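PDB 5KBP: glycosyl hydrolase, family 38 from Enterococcus faecalis, which probably acts as a metal-dependent alpha-mannosidase, hydrolysing alpha-linked mannose from carbohydrates. Local coordinates for residues Asn38-Leu42 and Pro237-Asp241; Gln524-Met530 and Lys601-Gln605; Val588-Thr593 and Tyr604-Thr609. One frame throughout, in Å; residues are numbered along the deposited sequence.

Contact 1 (Asn38-Leu42 and Pro237-Asp241)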
# COMPACT_ATOMS: atom_id res chain seq x y z
N ASN A 38 -15.96 13.96 18.56
CA ASN A 38 -16.16 15.08 19.47
C ASN A 38 -16.90 16.24 18.81
O ASN A 38 -17.66 16.94 19.49
CB ASN A 38 -14.82 15.55 20.03
CG ASN A 38 -14.19 14.55 20.97
OD1 ASN A 38 -14.89 13.84 21.69
ND2 ASN A 38 -12.87 14.48 20.97
N VAL A 39 -16.70 16.45 17.51
CA VAL A 39 -17.43 17.51 16.82
C VAL A 39 -18.91 17.17 16.75
O VAL A 39 -19.77 18.02 17.01
CB VAL A 39 -16.83 17.75 15.42
CG1 VAL A 39 -17.71 18.69 14.62
CG2 VAL A 39 -15.43 18.32 15.54
N LEU A 40 -19.24 15.93 16.38
CA LEU A 40 -20.63 15.50 16.39
C LEU A 40 -21.22 15.56 17.79
O LEU A 40 -22.42 15.83 17.95
CB LEU A 40 -20.74 14.08 15.83
CG LEU A 40 -20.33 13.90 14.37
CD1 LEU A 40 -20.50 12.45 13.93
CD2 LEU A 40 -21.14 14.83 13.48
N ASP A 41 -20.41 15.31 18.82
CA ASP A 41 -20.88 15.45 20.20
C ASP A 41 -21.33 16.88 20.47
O ASP A 41 -22.40 17.11 21.05
CB ASP A 41 -19.77 15.03 21.16
CG ASP A 41 -20.29 14.74 22.56
OD1 ASP A 41 -21.20 15.45 23.04
OD2 ASP A 41 -19.76 13.80 23.20
N LEU A 42 -20.52 17.86 20.05
CA LEU A 42 -20.87 19.26 20.27
C LEU A 42 -22.05 19.68 19.39
O LEU A 42 -22.89 20.48 19.82
CB LEU A 42 -19.66 20.15 19.99
CG LEU A 42 -18.53 20.12 21.02
CD1 LEU A 42 -17.28 20.76 20.45
CD2 LEU A 42 -18.96 20.82 22.30
N PRO A 237 -7.63 19.14 18.34
CA PRO A 237 -8.95 18.69 18.79
C PRO A 237 -9.89 19.88 18.93
O PRO A 237 -9.47 21.00 19.24
CB PRO A 237 -8.66 18.05 20.15
CG PRO A 237 -7.19 17.73 20.13
CD PRO A 237 -6.56 18.80 19.29
N VAL A 238 -11.17 19.63 18.67
CA VAL A 238 -12.16 20.71 18.74
C VAL A 238 -12.29 21.17 20.18
O VAL A 238 -12.35 20.36 21.12
CB VAL A 238 -13.50 20.24 18.16
CG1 VAL A 238 -14.05 19.04 18.92
CG2 VAL A 238 -14.50 21.40 18.15
N GLN A 239 -12.30 22.49 20.38
CA GLN A 239 -12.35 23.07 21.71
C GLN A 239 -13.72 22.81 22.32
O GLN A 239 -14.72 23.40 21.90
CB GLN A 239 -12.04 24.56 21.65
CG GLN A 239 -12.06 25.26 23.00
CD GLN A 239 -11.64 26.71 22.90
OE1 GLN A 239 -11.00 27.12 21.94
NE2 GLN A 239 -12.00 27.50 23.91
N ARG A 240 -13.77 21.93 23.32
CA ARG A 240 -15.05 21.50 23.89
C ARG A 240 -15.76 22.64 24.62
O ARG A 240 -16.99 22.65 24.67
CB ARG A 240 -14.83 20.31 24.82
CG ARG A 240 -14.73 18.98 24.10
CD ARG A 240 -14.09 17.91 24.97
NE ARG A 240 -14.47 16.57 24.56
CZ ARG A 240 -13.83 15.46 24.91
NH1 ARG A 240 -12.75 15.53 25.68
NH2 ARG A 240 -14.26 14.28 24.48
N ASP A 241 -15.01 23.59 25.18
CA ASP A 241 -15.58 24.70 25.92
C ASP A 241 -15.61 25.99 25.10
O ASP A 241 -15.53 27.09 25.66
CB ASP A 241 -14.82 24.93 27.22
CG ASP A 241 -13.35 25.22 26.99
OD1 ASP A 241 -12.77 24.64 26.05
OD2 ASP A 241 -12.78 26.03 27.75
O HOH W 1 -11.34 16.38 19.09
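V238 projects from the loop 237-241 onto one turn of the helix 38-42 and touches N38, V39 and L42, with its two methyls dividing the work. CG1 of V238 is 3.7 Å from V39 CG2 and lies equally close to the CB of N38. CG2 meets L42 tip to tip, with CD1 of L42 3.7 Å from CG2 of V238. This division follows from chi1 of V238 (60°), which sets CG1 between the backbone N and the carbonyl carbon and leaves CG2 anti to the N. N38 and L42 lie on the same side of the helix, one turn apart and joined by the bond from L42 N to N38 O, so V238 fits against the ridge they form. F52 of strand 52-53 touches both V39 and V238, adding an aromatic group to this tight part. L42 also touches the loop backbone, its CD2 3.6 Å from R240 O.

The other side is looser and polar. The extended chain of R240 carries its guanidinium to the N38 amide, where R240 NH2 gives N38 OD1 a 2.9 Å bond that is weak, since the N-H...O angle is only 121°. The amide and guanidinium planes are 60° apart, and ND2 of N38 sits over one guanidinium face. A water accepts from N38 ND2 (3.1 Å) and from V238 N, bridging helix and loop. The carboxylate of D41 stays apart from the arginine, its OD2 5.7 Å from R240 NH2. The CB of Q239 is directed away from the helix, and its OE1 is hydrogen-bonded to N231 ND2 and I200 N.

Within this family 38 N-terminal domain, methyl packing therefore joins helix 25-45 to the loop before helix 242-252, while the polar side adds one weak, bent bond and one water bridge.

Contact 2 (Gln524-Met530 and Lys601-Gln605)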
# COMPACT_ATOMS: atom_id res chain seq x y z
N GLN A 524 26.51 10.19 -37.60
CA GLN A 524 27.86 10.02 -38.13
C GLN A 524 28.74 9.53 -36.99
O GLN A 524 29.31 10.34 -36.24
CB GLN A 524 28.40 11.33 -38.71
CG GLN A 524 27.63 11.86 -39.92
CD GLN A 524 26.29 12.47 -39.54
OE1 GLN A 524 26.18 13.19 -38.55
NE2 GLN A 524 25.27 12.18 -40.33
N PRO A 525 28.87 8.21 -36.81
CA PRO A 525 29.52 7.70 -35.59
C PRO A 525 31.01 7.97 -35.50
O PRO A 525 31.55 7.95 -34.39
CB PRO A 525 29.23 6.19 -35.65
CG PRO A 525 29.07 5.91 -37.11
CD PRO A 525 28.42 7.13 -37.69
N ALA A 526 31.69 8.21 -36.62
CA ALA A 526 33.13 8.42 -36.57
C ALA A 526 33.49 9.68 -35.80
O ALA A 526 34.60 9.78 -35.25
CB ALA A 526 33.71 8.48 -37.98
N THR A 527 32.58 10.65 -35.73
CA THR A 527 32.80 11.90 -35.01
C THR A 527 31.76 12.12 -33.91
O THR A 527 31.73 13.21 -33.33
CB THR A 527 32.79 13.08 -35.98
OG1 THR A 527 31.55 13.12 -36.68
CG2 THR A 527 33.93 12.96 -36.98
N ASN A 528 30.93 11.12 -33.61
CA ASN A 528 29.89 11.22 -32.59
C ASN A 528 28.95 12.40 -32.87
O ASN A 528 28.80 13.32 -32.08
CB ASN A 528 30.51 11.35 -31.19
CG ASN A 528 31.32 10.13 -30.80
OD1 ASN A 528 31.05 9.02 -31.27
ND2 ASN A 528 32.30 10.32 -29.93
N GLU A 529 28.30 12.34 -34.04
CA GLU A 529 27.46 13.43 -34.50
C GLU A 529 26.14 12.90 -35.04
O GLU A 529 26.06 11.79 -35.59
CB GLU A 529 28.17 14.25 -35.59
CG GLU A 529 29.27 15.15 -35.06
CD GLU A 529 30.00 15.90 -36.16
OE1 GLU A 529 30.45 15.25 -37.13
OE2 GLU A 529 30.12 17.14 -36.05
N MET A 530 25.10 13.71 -34.87
CA MET A 530 23.79 13.48 -35.46
C MET A 530 23.31 14.78 -36.09
O MET A 530 23.73 15.87 -35.69
CB MET A 530 22.75 13.01 -34.43
CG MET A 530 23.10 11.75 -33.69
SD MET A 530 21.84 11.31 -32.48
CE MET A 530 21.86 12.76 -31.43
N LYS A 601 15.94 7.34 -37.31
CA LYS A 601 16.16 7.39 -35.88
C LYS A 601 17.60 6.99 -35.57
O LYS A 601 18.11 6.02 -36.15
CB LYS A 601 15.18 6.48 -35.13
CG LYS A 601 15.36 6.45 -33.63
CD LYS A 601 14.36 5.51 -32.98
CE LYS A 601 14.55 5.43 -31.48
NZ LYS A 601 13.56 4.52 -30.84
N ALA A 602 18.23 7.72 -34.66
CA ALA A 602 19.57 7.43 -34.20
C ALA A 602 19.69 7.80 -32.74
O ALA A 602 19.08 8.78 -32.28
CB ALA A 602 20.63 8.16 -35.03
N SER A 603 20.48 7.03 -32.00
CA SER A 603 20.66 7.25 -30.57
C SER A 603 22.10 6.99 -30.17
O SER A 603 22.77 6.12 -30.73
CB SER A 603 19.73 6.35 -29.73
OG SER A 603 20.10 4.99 -29.86
N TYR A 604 22.58 7.78 -29.21
CA TYR A 604 23.92 7.64 -28.65
C TYR A 604 23.83 7.37 -27.16
O TYR A 604 22.94 7.88 -26.47
CB TYR A 604 24.74 8.92 -28.88
CG TYR A 604 25.42 9.00 -30.23
CD1 TYR A 604 24.70 9.33 -31.37
CD2 TYR A 604 26.78 8.76 -30.35
CE1 TYR A 604 25.32 9.41 -32.60
CE2 TYR A 604 27.41 8.84 -31.58
CZ TYR A 604 26.67 9.17 -32.70
OH TYR A 604 27.28 9.25 -33.93
N GLN A 605 24.76 6.56 -26.66
CA GLN A 605 24.91 6.32 -25.23
C GLN A 605 26.10 7.11 -24.72
O GLN A 605 27.20 7.01 -25.27
CB GLN A 605 25.10 4.83 -24.93
CG GLN A 605 25.08 4.50 -23.44
CD GLN A 605 25.77 3.19 -23.13
OE1 GLN A 605 26.94 2.99 -23.46
NE2 GLN A 605 25.05 2.29 -22.48
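The Y604 ring enters the segment 524-530 hydroxyl first, with P525 CA at its edge and near its plane, 3.2 Å from Y604 OH. N528 CA, E529 N and M530 CG approach obliquely, and M530 CG comes to 3.4 Å from Y604 CE1. The sulfur lies at the ring edge: M530 SD is 4.9 Å from the Y604 centroid and 76° off the ring normal, a Met-aromatic contact in which the two side chains slide past each other in opposite directions. On the other side of the hydroxyl, N528 CA is 3.6 Å from Y604 CE2.

At the phenol oxygen, E529 N donates a weak bond of 3.3 Å to Y604 OH, bent to 121°. E529 N also bonds Q524 O at 3.1 Å, so the hydroxyl shares a donor already engaged within the segment. The segment holds a type I beta turn from Q524 to T527 followed by a G1 beta bulge, N528 and E529 both facing Q524. M530 extends the contact along the strand, with M530 SD 4.2 Å from A602 CB.

A523 of strand 523-524 touches M530, A602 and Y604, and I539 of strand 535-539 touches Y604. Strand 529-531 pairs with 535-539 in one antiparallel sheet, whereas 601-613 runs between 591-597 and 641-653 in another; Y604 and M530 thus meet where two sheets of the C-terminal beta region adjoin.

Contact 3 (Val588-Thr593 and Tyr604-Thr609)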
# COMPACT_ATOMS: atom_id res chain seq x y z
N VAL A 588 35.48 15.71 -17.61
CA VAL A 588 35.42 14.26 -17.50
C VAL A 588 35.53 13.66 -18.89
O VAL A 588 35.00 14.22 -19.86
CB VAL A 588 34.12 13.80 -16.79
CG1 VAL A 588 34.01 12.28 -16.78
CG2 VAL A 588 34.07 14.34 -15.37
N THR A 589 36.22 12.52 -19.00
CA THR A 589 36.32 11.78 -20.25
C THR A 589 35.14 10.81 -20.34
O THR A 589 35.12 9.79 -19.65
CB THR A 589 37.65 11.04 -20.34
OG1 THR A 589 38.73 11.97 -20.24
CG2 THR A 589 37.75 10.29 -21.66
N ALA A 590 34.17 11.14 -21.18
CA ALA A 590 32.98 10.31 -21.32
C ALA A 590 33.22 9.16 -22.30
O ALA A 590 34.13 9.20 -23.13
CB ALA A 590 31.79 11.15 -21.79
N GLU A 591 32.40 8.13 -22.18
CA GLU A 591 32.42 6.98 -23.08
C GLU A 591 31.18 7.06 -23.96
O GLU A 591 30.06 6.81 -23.50
CB GLU A 591 32.45 5.67 -22.30
CG GLU A 591 32.48 4.43 -23.18
CD GLU A 591 32.46 3.14 -22.38
OE1 GLU A 591 32.50 3.21 -21.13
OE2 GLU A 591 32.41 2.06 -22.99
N ILE A 592 31.38 7.41 -25.23
CA ILE A 592 30.29 7.65 -26.17
C ILE A 592 30.20 6.46 -27.11
O ILE A 592 31.21 6.03 -27.69
CB ILE A 592 30.51 8.96 -26.95
CG1 ILE A 592 31.09 10.03 -26.03
CG2 ILE A 592 29.20 9.43 -27.56
CD1 ILE A 592 31.61 11.25 -26.75
N THR A 593 28.99 5.93 -27.28
CA THR A 593 28.76 4.78 -28.14
C THR A 593 27.45 4.97 -28.89
O THR A 593 26.42 5.25 -28.27
CB THR A 593 28.71 3.47 -27.33
OG1 THR A 593 29.93 3.32 -26.59
CG2 THR A 593 28.54 2.28 -28.26
N TYR A 604 22.58 7.78 -29.21
CA TYR A 604 23.92 7.64 -28.65
C TYR A 604 23.83 7.37 -27.16
O TYR A 604 22.94 7.88 -26.47
CB TYR A 604 24.74 8.92 -28.88
CG TYR A 604 25.42 9.00 -30.23
CD1 TYR A 604 24.70 9.33 -31.37
CD2 TYR A 604 26.78 8.76 -30.35
CE1 TYR A 604 25.32 9.41 -32.60
CE2 TYR A 604 27.41 8.84 -31.58
CZ TYR A 604 26.67 9.17 -32.70
OH TYR A 604 27.28 9.25 -33.93
N GLN A 605 24.76 6.56 -26.66
CA GLN A 605 24.91 6.32 -25.23
C GLN A 605 26.10 7.11 -24.72
O GLN A 605 27.20 7.01 -25.27
CB GLN A 605 25.10 4.83 -24.93
CG GLN A 605 25.08 4.50 -23.44
CD GLN A 605 25.77 3.19 -23.13
OE1 GLN A 605 26.94 2.99 -23.46
NE2 GLN A 605 25.05 2.29 -22.48
N ILE A 606 25.88 7.90 -23.67
CA ILE A 606 26.93 8.70 -23.05
C ILE A 606 27.12 8.18 -21.63
O ILE A 606 26.20 8.24 -20.81
CB ILE A 606 26.59 10.19 -23.04
CG1 ILE A 606 26.34 10.69 -24.47
CG2 ILE A 606 27.72 10.98 -22.39
CD1 ILE A 606 25.91 12.14 -24.54
N LYS A 607 28.32 7.67 -21.34
CA LYS A 607 28.66 7.15 -20.02
C LYS A 607 29.69 8.05 -19.36
O LYS A 607 30.75 8.32 -19.94
CB LYS A 607 29.20 5.72 -20.12
CG LYS A 607 28.13 4.64 -20.15
CD LYS A 607 28.75 3.26 -20.06
CE LYS A 607 27.70 2.18 -19.94
NZ LYS A 607 28.32 0.83 -19.80
N GLN A 608 29.37 8.51 -18.15
CA GLN A 608 30.27 9.34 -17.36
C GLN A 608 30.31 8.80 -15.94
O GLN A 608 29.26 8.57 -15.33
CB GLN A 608 29.82 10.80 -17.35
CG GLN A 608 29.89 11.48 -18.71
CD GLN A 608 28.77 12.49 -18.90
OE1 GLN A 608 27.66 12.29 -18.41
NE2 GLN A 608 29.05 13.57 -19.62
N THR A 609 31.52 8.58 -15.43
CA THR A 609 31.73 8.16 -14.05
C THR A 609 32.41 9.29 -13.29
O THR A 609 33.44 9.81 -13.72
CB THR A 609 32.59 6.89 -13.98
OG1 THR A 609 31.84 5.78 -14.50
CG2 THR A 609 32.99 6.59 -12.54
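I592 and Y604 form the apolar centre, CG2 of I592 lying 3.8 Å from CD2 of the Y604 ring, which it approaches obliquely. I592 CG2 is also 4.4 Å from CG1 of I606, its partner on the neighbouring strand. Further along, A590 CB continues the row, 4.1 Å from I606 CG2. It also touches the aliphatic part of Q608, with Q608 CG 3.6 Å from A590 CB. I539 of strand 535-539, which belongs to another sheet, touches I592, Y604 and I606.

The backbones carrying these side chains form an antiparallel beta hairpin, strands 591-597 and 601-613, whose segments run at 167° to each other. I592 and I606 are a non-hydrogen-bonded pair, their CA atoms 4.7 Å apart. The hydrogen-bonded pairs E591-K607 and T593-Q605 flank it, each with two N-H...O bonds. Q605 N to T593 O is the shortest, 2.7 Å and nearly straight at 176°, and between the pairs I592 CA also directs a CA-H...O contact at Q605 O. Strand 591-597 is outermost in its nine-stranded sheet within this chain, whereas 601-613 is paired on its far side with 641-653. A590, just before the strand, still lies opposite Q608, and its backbone is hydrogen-bonded to N541.

On the opposite face E591, T593, Q605 and K607 emerge. E591 and K607 lie side by side and point the same way; chi1 of E591 (180°) sends its extended chain outward along the lysine's, and E591 OE1 is 3.9 Å from K607 CD. Their charges do not meet, NZ of K607 being 5.0 Å from OE1 of E591, and the ammonium forms a long, weak ion pair with E645. Q605 lies among T647, M649 and K595.

From the N terminus, contact 1 comes first: segment 237-241 returns to helix 25-45 across 194 intervening residues and closes a loop within the N-terminal domain. It is complete before the others open, and lies on the opposite side of the chain's centre, its nearest atoms about 55 Å from contact 2 and about 51 Å from contact 3. Contact 2 then closes a loop of 70 residues and contact 3 one of only 10. Segment 588-593 lies wholly within the loop of contact 2, while 604-609 runs beyond its end, so the two cross on strand 601-613, sharing Y604 and Q605. Contact 2 joins two sheets, whereas contact 3 joins neighbouring strands of one; N528 packs on I592 where they touch.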